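Local structure of Rio2 kinase (4GYI) at residues Leu12-Leu20 with Ser48-Leu58; Tyr75-Asp83 with Tyr143-Met153. The protein is an atypical RIO-family kinase that acts through its ATPase activity on the maturing pre-40S ribosomal subunit and probably phosphorylates serine or threonine residues of proteins. All coordinates share one frame; numbering follows the deposited sequence.

Contact 1: residues Leu12-Leu20 with Ser48-Leu58; sequences LTAEDWRVL and SSGVHKSIATL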
loop_
_atom_site.group_PDB
_atom_site.type_symbol
_atom_site.label_atom_id
_atom_site.label_comp_id
_atom_site.label_asym_id
_atom_site.label_seq_id
_atom_site.Cartn_x
_atom_site.Cartn_y
_atom_site.Cartn_z
ATOM N N LEU A 12 21.058 9.802 -13.314
ATOM C CA LEU A 12 21.714 8.542 -12.963
ATOM C C LEU A 12 22.104 7.705 -14.177
ATOM O O LEU A 12 21.289 7.478 -15.073
ATOM C CB LEU A 12 20.846 7.724 -12.006
ATOM C CG LEU A 12 20.582 8.418 -10.664
ATOM C CD1 LEU A 12 19.622 7.620 -9.812
ATOM C CD2 LEU A 12 21.883 8.615 -9.922
ATOM N N THR A 13 23.359 7.252 -14.189
ATOM C CA THR A 13 23.893 6.426 -15.273
ATOM C C THR A 13 23.603 4.953 -15.046
ATOM O O THR A 13 23.046 4.567 -14.016
ATOM C CB THR A 13 25.419 6.560 -15.401
ATOM O OG1 THR A 13 26.037 6.053 -14.216
ATOM C CG2 THR A 13 25.823 8.013 -15.604
ATOM N N ALA A 14 24.001 4.130 -16.009
ATOM C CA ALA A 14 23.739 2.695 -15.945
ATOM C C ALA A 14 24.412 2.048 -14.738
ATOM O O ALA A 14 23.786 1.262 -14.014
ATOM C CB ALA A 14 24.170 2.015 -17.237
ATOM N N GLU A 15 25.677 2.386 -14.502
ATOM C CA GLU A 15 26.326 1.882 -13.294
ATOM C C GLU A 15 26.050 2.715 -12.030
ATOM O O GLU A 15 26.532 2.383 -10.954
ATOM C CB GLU A 15 27.822 1.601 -13.497
ATOM C CG GLU A 15 28.121 0.106 -13.732
ATOM C CD GLU A 15 29.277 -0.431 -12.885
ATOM O OE1 GLU A 15 29.521 -1.661 -12.913
ATOM O OE2 GLU A 15 29.943 0.369 -12.191
ATOM N N ASP A 16 25.274 3.785 -12.139
ATOM C CA ASP A 16 24.754 4.392 -10.915
ATOM C C ASP A 16 23.656 3.486 -10.391
ATOM O O ASP A 16 23.560 3.222 -9.186
ATOM C CB ASP A 16 24.217 5.794 -11.149
ATOM C CG ASP A 16 25.316 6.813 -11.313
ATOM O OD1 ASP A 16 26.448 6.527 -10.878
ATOM O OD2 ASP A 16 25.048 7.893 -11.879
ATOM N N TRP A 17 22.841 2.994 -11.315
ATOM C CA TRP A 17 21.806 2.025 -10.982
ATOM C C TRP A 17 22.371 0.706 -10.450
ATOM O O TRP A 17 21.871 0.153 -9.472
ATOM C CB TRP A 17 20.894 1.801 -12.184
ATOM C CG TRP A 17 20.020 2.990 -12.436
ATOM C CD1 TRP A 17 20.123 3.886 -13.455
ATOM C CD2 TRP A 17 18.948 3.447 -11.603
ATOM N NE1 TRP A 17 19.157 4.856 -13.330
ATOM C CE2 TRP A 17 18.419 4.605 -12.203
ATOM C CE3 TRP A 17 18.369 2.973 -10.418
ATOM C CZ2 TRP A 17 17.336 5.300 -11.656
ATOM C CZ3 TRP A 17 17.293 3.662 -9.877
ATOM C CH2 TRP A 17 16.788 4.809 -10.495
ATOM N N ARG A 18 23.429 0.223 -11.083
ATOM C CA ARG A 18 24.053 -1.039 -10.710
ATOM C C ARG A 18 24.626 -1.004 -9.288
ATOM O O ARG A 18 24.520 -1.973 -8.543
ATOM C CB ARG A 18 25.146 -1.377 -11.726
ATOM C CG ARG A 18 25.644 -2.801 -11.644
ATOM C CD ARG A 18 26.679 -3.108 -12.736
ATOM N NE ARG A 18 26.972 -4.537 -12.777
ATOM C CZ ARG A 18 26.287 -5.410 -13.508
ATOM N NH1 ARG A 18 25.289 -4.988 -14.275
ATOM N NH2 ARG A 18 26.606 -6.701 -13.485
ATOM N N VAL A 19 25.236 0.120 -8.925
ATOM C CA VAL A 19 25.779 0.315 -7.584
ATOM C C VAL A 19 24.655 0.485 -6.549
ATOM O O VAL A 19 24.707 -0.100 -5.463
ATOM C CB VAL A 19 26.746 1.523 -7.553
ATOM C CG1 VAL A 19 27.189 1.835 -6.135
ATOM C CG2 VAL A 19 27.957 1.236 -8.416
ATOM N N LEU A 20 23.642 1.281 -6.893
ATOM C CA LEU A 20 22.465 1.407 -6.054
ATOM C C LEU A 20 21.859 0.026 -5.801
ATOM O O LEU A 20 21.571 -0.334 -4.662
ATOM C CB LEU A 20 21.429 2.348 -6.687
ATOM C CG LEU A 20 20.272 2.743 -5.770
ATOM C CD1 LEU A 20 20.828 3.362 -4.487
ATOM C CD2 LEU A 20 19.259 3.713 -6.468
ATOM N N SER A 48 34.982 -3.309 -11.771
ATOM C CA SER A 48 34.108 -2.371 -11.072
ATOM C C SER A 48 33.373 -1.416 -12.053
ATOM O O SER A 48 32.145 -1.507 -12.160
ATOM C CB SER A 48 34.811 -1.670 -9.883
ATOM O OG SER A 48 35.529 -2.594 -9.081
ATOM N N SER A 49 34.068 -0.533 -12.782
ATOM C CA SER A 49 35.494 -0.244 -12.655
ATOM C C SER A 49 35.629 1.139 -12.022
ATOM O O SER A 49 36.694 1.512 -11.514
ATOM C CB SER A 49 36.182 -0.286 -14.017
ATOM O OG SER A 49 35.714 0.757 -14.846
ATOM N N GLY A 50 34.526 1.888 -12.056
ATOM C CA GLY A 50 34.442 3.206 -11.449
ATOM C C GLY A 50 33.238 3.322 -10.528
ATOM O O GLY A 50 32.549 4.346 -10.485
ATOM N N VAL A 51 32.982 2.256 -9.784
ATOM C CA VAL A 51 31.881 2.243 -8.845
ATOM C C VAL A 51 32.085 3.264 -7.722
ATOM O O VAL A 51 31.117 3.774 -7.154
ATOM C CB VAL A 51 31.663 0.836 -8.255
ATOM C CG1 VAL A 51 31.544 -0.181 -9.374
ATOM C CG2 VAL A 51 32.789 0.460 -7.316
ATOM N N HIS A 52 33.341 3.574 -7.417
ATOM C CA HIS A 52 33.638 4.539 -6.371
ATOM C C HIS A 52 33.035 5.896 -6.689
ATOM O O HIS A 52 32.578 6.603 -5.782
ATOM C CB HIS A 52 35.145 4.636 -6.127
ATOM C CG HIS A 52 35.671 3.556 -5.234
ATOM N ND1 HIS A 52 35.385 3.504 -3.886
ATOM C CD2 HIS A 52 36.445 2.477 -5.496
ATOM C CE1 HIS A 52 35.969 2.445 -3.354
ATOM N NE2 HIS A 52 36.619 1.805 -4.308
ATOM N N LYS A 53 33.002 6.242 -7.976
ATOM C CA LYS A 53 32.405 7.502 -8.408
ATOM C C LYS A 53 30.884 7.481 -8.287
ATOM O O LYS A 53 30.283 8.424 -7.772
ATOM C CB LYS A 53 32.804 7.847 -9.840
ATOM C CG LYS A 53 32.152 9.123 -10.356
ATOM C CD LYS A 53 32.762 9.562 -11.678
ATOM C CE LYS A 53 32.059 10.793 -12.236
ATOM N NZ LYS A 53 32.699 11.259 -13.506
ATOM N N SER A 54 30.268 6.409 -8.783
ATOM C CA SER A 54 28.833 6.193 -8.608
ATOM C C SER A 54 28.409 6.323 -7.142
ATOM O O SER A 54 27.398 6.953 -6.843
ATOM C CB SER A 54 28.427 4.821 -9.156
ATOM O OG SER A 54 28.417 4.828 -10.574
ATOM N N ILE A 55 29.192 5.740 -6.235
ATOM C CA ILE A 55 28.923 5.843 -4.796
ATOM C C ILE A 55 28.761 7.293 -4.328
ATOM O O ILE A 55 27.830 7.617 -3.580
ATOM C CB ILE A 55 30.012 5.129 -3.944
ATOM C CG1 ILE A 55 29.979 3.618 -4.191
ATOM C CG2 ILE A 55 29.829 5.423 -2.456
ATOM C CD1 ILE A 55 30.794 2.803 -3.196
ATOM N N ALA A 56 29.651 8.169 -4.781
ATOM C CA ALA A 56 29.588 9.581 -4.400
ATOM C C ALA A 56 28.360 10.278 -4.997
ATOM O O ALA A 56 27.676 11.059 -4.322
ATOM C CB ALA A 56 30.857 10.292 -4.825
ATOM N N THR A 57 28.107 10.010 -6.277
ATOM C CA THR A 57 26.899 10.475 -6.950
ATOM C C THR A 57 25.660 10.083 -6.144
ATOM O O THR A 57 24.806 10.919 -5.855
ATOM C CB THR A 57 26.775 9.852 -8.358
ATOM O OG1 THR A 57 27.765 10.414 -9.234
ATOM C CG2 THR A 57 25.387 10.099 -8.935
ATOM N N LEU A 58 25.575 8.810 -5.776
ATOM C CA LEU A 58 24.400 8.295 -5.066
ATOM C C LEU A 58 24.289 8.889 -3.678
ATOM O O LEU A 58 23.192 9.170 -3.200
ATOM C CB LEU A 58 24.433 6.767 -4.994
ATOM C CG LEU A 58 24.341 6.045 -6.341
ATOM C CD1 LEU A 58 24.729 4.565 -6.188
ATOM C CD2 LEU A 58 22.937 6.200 -6.953
#
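V19 is the knob of this helix crossing. Its side chain sits in a hole formed by V51, S54, I55 and L58. The two methyls divide the work. V19 CG2 touches the CB atoms of V51 and S54, while V19 CG1 packs on L58 CD1 at 3.7 Å and on I55 CG1. With chi1 at 173°, CG1 lies beside the carbonyl carbon and faces I55 and L58, and CG2 lies beside the backbone N and faces V51 and S54. L58 lies on the other helix's backbone: its CD1 is 3.5 Å from D16 O and 3.5 Å from L20 N. CD2 of L58 also meets CD2 of L12.

One hydrogen bond joins the segments. S54 OG donates to D16 OD1 at 2.6 Å, nearly along the C-O axis of that oxygen. The backbones are close here, with the CA atoms of D16 and S54 5.0 Å apart. The other carboxylate oxygen, D16 OD2, accepts from T13 N at 2.9 Å, from above the carboxylate plane. T13 OG1 weakly accepts from D16 N in return. This capping box starts helix 14-26 and fixes the carboxylate that S54 uses.

I38 from helix 35-42 also touches V19, and I64 touches L20, I55 and L58. The axes of segments 14-20 and 51-58 cross at -81°. Such near-perpendicular helix packing fits the winged-helix (HTH-type) N-terminal domain of Rio2.

Contact 2: residues Tyr75-Asp83 with Tyr143-Met153; sequences YRLTYGGLD and YLRNRSTGSWM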
loop_
_atom_site.group_PDB
_atom_site.type_symbol
_atom_site.label_atom_id
_atom_site.label_comp_id
_atom_site.label_asym_id
_atom_site.label_seq_id
_atom_site.Cartn_x
_atom_site.Cartn_y
_atom_site.Cartn_z
ATOM N N TYR A 75 28.030 2.003 3.541
ATOM C CA TYR A 75 26.857 2.810 3.232
ATOM C C TYR A 75 25.573 2.015 3.450
ATOM O O TYR A 75 25.557 0.785 3.377
ATOM C CB TYR A 75 26.916 3.304 1.783
ATOM C CG TYR A 75 28.102 4.192 1.486
ATOM C CD1 TYR A 75 27.965 5.573 1.458
ATOM C CD2 TYR A 75 29.356 3.650 1.232
ATOM C CE1 TYR A 75 29.038 6.387 1.185
ATOM C CE2 TYR A 75 30.435 4.458 0.960
ATOM C CZ TYR A 75 30.270 5.825 0.938
ATOM O OH TYR A 75 31.342 6.633 0.665
ATOM N N ARG A 76 24.490 2.723 3.725
ATOM C CA ARG A 76 23.189 2.083 3.737
ATOM C C ARG A 76 22.303 2.718 2.692
ATOM O O ARG A 76 22.492 3.875 2.313
ATOM C CB ARG A 76 22.520 2.207 5.106
ATOM C CG ARG A 76 22.217 3.629 5.504
ATOM C CD ARG A 76 21.444 3.692 6.814
ATOM N NE ARG A 76 21.159 5.072 7.192
ATOM C CZ ARG A 76 20.129 5.768 6.727
ATOM N NH1 ARG A 76 19.287 5.209 5.867
ATOM N NH2 ARG A 76 19.949 7.020 7.110
ATOM N N LEU A 77 21.326 1.950 2.243
ATOM C CA LEU A 77 20.284 2.458 1.381
ATOM C C LEU A 77 19.400 3.421 2.184
ATOM O O LEU A 77 19.115 3.169 3.356
ATOM C CB LEU A 77 19.472 1.267 0.899
ATOM C CG LEU A 77 18.524 1.376 -0.278
ATOM C CD1 LEU A 77 19.300 1.735 -1.527
ATOM C CD2 LEU A 77 17.823 0.029 -0.428
ATOM N N THR A 78 18.984 4.533 1.580
ATOM C CA THR A 78 17.989 5.379 2.231
ATOM C C THR A 78 16.609 5.052 1.678
ATOM O O THR A 78 16.476 4.267 0.736
ATOM C CB THR A 78 18.243 6.876 2.023
ATOM O OG1 THR A 78 18.144 7.187 0.625
ATOM C CG2 THR A 78 19.603 7.271 2.564
ATOM N N TYR A 79 15.581 5.634 2.275
ATOM C CA TYR A 79 14.233 5.463 1.766
ATOM C C TYR A 79 14.100 5.968 0.327
ATOM O O TYR A 79 13.430 5.339 -0.510
ATOM C CB TYR A 79 13.240 6.176 2.681
ATOM C CG TYR A 79 13.248 5.647 4.104
ATOM C CD1 TYR A 79 12.901 4.335 4.367
ATOM C CD2 TYR A 79 13.603 6.459 5.178
ATOM C CE1 TYR A 79 12.896 3.842 5.640
ATOM C CE2 TYR A 79 13.602 5.965 6.475
ATOM C CZ TYR A 79 13.233 4.651 6.697
ATOM O OH TYR A 79 13.221 4.110 7.963
ATOM N N GLY A 80 14.750 7.094 0.039
ATOM C CA GLY A 80 14.738 7.651 -1.305
ATOM C C GLY A 80 15.346 6.665 -2.284
ATOM O O GLY A 80 14.841 6.478 -3.392
ATOM N N GLY A 81 16.431 6.017 -1.864
ATOM C CA GLY A 81 17.090 5.015 -2.692
ATOM C C GLY A 81 16.180 3.864 -3.097
ATOM O O GLY A 81 16.158 3.463 -4.268
ATOM N N LEU A 82 15.415 3.351 -2.131
ATOM C CA LEU A 82 14.451 2.272 -2.376
ATOM C C LEU A 82 13.336 2.713 -3.335
ATOM O O LEU A 82 12.991 1.989 -4.273
ATOM C CB LEU A 82 13.857 1.778 -1.034
ATOM C CG LEU A 82 13.077 0.453 -1.066
ATOM C CD1 LEU A 82 14.020 -0.722 -1.383
ATOM C CD2 LEU A 82 12.306 0.201 0.232
ATOM N N ASP A 83 12.764 3.895 -3.075
ATOM C CA ASP A 83 11.802 4.546 -3.987
ATOM C C ASP A 83 12.337 4.509 -5.426
ATOM O O ASP A 83 11.678 4.003 -6.342
ATOM C CB ASP A 83 11.587 6.026 -3.594
ATOM C CG ASP A 83 10.893 6.206 -2.237
ATOM O OD1 ASP A 83 10.410 5.209 -1.651
ATOM O OD2 ASP A 83 10.812 7.370 -1.765
ATOM N N TYR A 143 11.042 8.805 10.665
ATOM C CA TYR A 143 10.649 7.450 10.999
ATOM C C TYR A 143 10.947 7.142 12.447
ATOM O O TYR A 143 11.980 7.531 12.986
ATOM C CB TYR A 143 11.294 6.438 10.053
ATOM C CG TYR A 143 10.692 6.531 8.681
ATOM C CD1 TYR A 143 9.754 5.599 8.246
ATOM C CD2 TYR A 143 11.028 7.583 7.829
ATOM C CE1 TYR A 143 9.192 5.694 6.986
ATOM C CE2 TYR A 143 10.471 7.690 6.575
ATOM C CZ TYR A 143 9.555 6.745 6.153
ATOM O OH TYR A 143 9.010 6.864 4.896
ATOM N N LEU A 144 10.009 6.450 13.067
ATOM C CA LEU A 144 10.116 6.076 14.461
ATOM C C LEU A 144 11.328 5.186 14.678
ATOM O O LEU A 144 11.451 4.127 14.061
ATOM C CB LEU A 144 8.843 5.339 14.872
ATOM C CG LEU A 144 8.856 4.798 16.299
ATOM C CD1 LEU A 144 9.049 5.965 17.215
ATOM C CD2 LEU A 144 7.551 4.078 16.599
ATOM N N ARG A 145 12.229 5.616 15.554
ATOM C CA ARG A 145 13.480 4.889 15.746
ATOM C C ARG A 145 13.441 3.695 16.714
ATOM O O ARG A 145 14.473 3.347 17.279
ATOM C CB ARG A 145 14.610 5.847 16.148
ATOM C CG ARG A 145 15.572 6.179 15.026
ATOM C CD ARG A 145 15.183 7.442 14.266
ATOM N NE ARG A 145 15.820 8.636 14.815
ATOM C CZ ARG A 145 15.831 9.826 14.220
ATOM N NH1 ARG A 145 15.247 9.990 13.035
ATOM N NH2 ARG A 145 16.425 10.856 14.812
ATOM N N ASN A 146 12.280 3.069 16.922
ATOM C CA ASN A 146 12.284 1.798 17.645
ATOM C C ASN A 146 12.630 0.652 16.697
ATOM O O ASN A 146 12.747 -0.491 17.115
ATOM C CB ASN A 146 10.965 1.518 18.363
ATOM C CG ASN A 146 9.795 1.386 17.405
ATOM O OD1 ASN A 146 9.953 1.493 16.189
ATOM N ND2 ASN A 146 8.617 1.156 17.950
ATOM N N ARG A 147 12.762 0.980 15.415
ATOM C CA ARG A 147 13.216 0.025 14.411
ATOM C C ARG A 147 14.263 0.673 13.526
ATOM O O ARG A 147 14.258 1.883 13.347
ATOM C CB ARG A 147 12.040 -0.454 13.548
ATOM C CG ARG A 147 11.044 -1.274 14.321
ATOM C CD ARG A 147 9.880 -1.627 13.470
ATOM N NE ARG A 147 8.626 -1.653 14.211
ATOM C CZ ARG A 147 7.865 -2.724 14.319
ATOM N NH1 ARG A 147 8.267 -3.863 13.769
ATOM N NH2 ARG A 147 6.714 -2.666 14.964
ATOM N N SER A 148 15.145 -0.137 12.952
ATOM C CA SER A 148 16.117 0.379 12.004
ATOM C C SER A 148 15.442 0.683 10.680
ATOM O O SER A 148 14.296 0.277 10.430
ATOM C CB SER A 148 17.207 -0.646 11.741
ATOM O OG SER A 148 16.683 -1.685 10.940
ATOM N N THR A 149 16.173 1.396 9.838
ATOM C CA THR A 149 15.719 1.771 8.504
ATOM C C THR A 149 15.374 0.539 7.668
ATOM O O THR A 149 14.332 0.493 6.998
ATOM C CB THR A 149 16.806 2.613 7.786
ATOM O OG1 THR A 149 16.885 3.901 8.407
ATOM C CG2 THR A 149 16.477 2.807 6.329
ATOM N N GLY A 150 16.244 -0.465 7.734
ATOM C CA GLY A 150 16.039 -1.707 7.017
ATOM C C GLY A 150 14.785 -2.419 7.495
ATOM O O GLY A 150 14.088 -3.037 6.705
ATOM N N SER A 151 14.478 -2.332 8.783
ATOM C CA SER A 151 13.262 -2.981 9.283
ATOM C C SER A 151 12.004 -2.308 8.742
ATOM O O SER A 151 11.077 -2.995 8.314
ATOM C CB SER A 151 13.219 -3.038 10.812
ATOM O OG SER A 151 14.348 -3.717 11.329
ATOM N N TRP A 152 11.960 -0.976 8.745
ATOM C CA TRP A 152 10.791 -0.280 8.178
ATOM C C TRP A 152 10.603 -0.569 6.693
ATOM O O TRP A 152 9.486 -0.747 6.227
ATOM C CB TRP A 152 10.850 1.230 8.409
ATOM C CG TRP A 152 10.631 1.627 9.844
ATOM C CD1 TRP A 152 11.494 2.317 10.634
ATOM C CD2 TRP A 152 9.482 1.341 10.654
ATOM N NE1 TRP A 152 10.950 2.492 11.883
ATOM C CE2 TRP A 152 9.711 1.909 11.919
ATOM C CE3 TRP A 152 8.280 0.664 10.431
ATOM C CZ2 TRP A 152 8.786 1.810 12.976
ATOM C CZ3 TRP A 152 7.355 0.573 11.483
ATOM C CH2 TRP A 152 7.622 1.135 12.736
ATOM N N MET A 153 11.715 -0.627 5.968
ATOM C CA MET A 153 11.712 -0.943 4.546
ATOM C C MET A 153 11.177 -2.334 4.335
ATOM O O MET A 153 10.342 -2.545 3.471
ATOM C CB MET A 153 13.125 -0.861 3.963
ATOM C CG MET A 153 13.606 0.556 3.735
ATOM S SD MET A 153 15.316 0.520 3.134
ATOM C CE MET A 153 15.627 2.254 2.995
#
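Y79 and Y143 form a face-to-face aromatic stack. Their centroids are 4.0 Å apart and the planes are tilted by 26°. CE2 of Y79 lies over the Y143 ring toward its rim, 3.3 Å from Y143 CD2. The opposite face of Y79 takes a CH-pi contact from T149 CG2, 4.1 Å from the ring centroid. The Y79 ring is thus held between Y143 and T149.

Apolar contacts centre on M153. Its chain is extended beyond CG (chi2 177°), which carries M153 CE to Y79 CD1 at 3.7 Å and close to the backbone around T78. M153 CG packs on L82 CD2 at 3.8 Å.

No hydrogen bond crosses the contact; T149 OG1 only lies over one face of the R76 guanidinium. T78 OG1 caps helix 79-92 by accepting from G81 N, and it also bonds to G62 O. W152 NE1 donates to L144 O at 2.8 Å, nearly in the indole plane. This ties the loop back to the helix.

The contact joins the N-terminal domain to the RIO domain. Strand 75-77 pairs with strand 64-68, L77 and L82 rest on helix 14-26, and T149 and M153 belong to the first turns of helix 149-172.

Overall arrangement
Contact 1 is internal to the N-terminal domain, whereas contact 2 spans two domains. Their centres are about 20 Å apart and they follow one another along the chain. They also touch directly. I55 CG2 is 3.4 Å from Y75 CZ, and L20 CD1 is 3.7 Å from L77 CD1. Side chains from both crossing helices of contact 1 therefore pack against segment 75-83. Contact 1 is away from the nucleotide site. Contact 2 is nearer: the side chain of Y143 is about 12 Å from the bound ADP and about 9 Å from the side chain of S109, an ADP-binding residue.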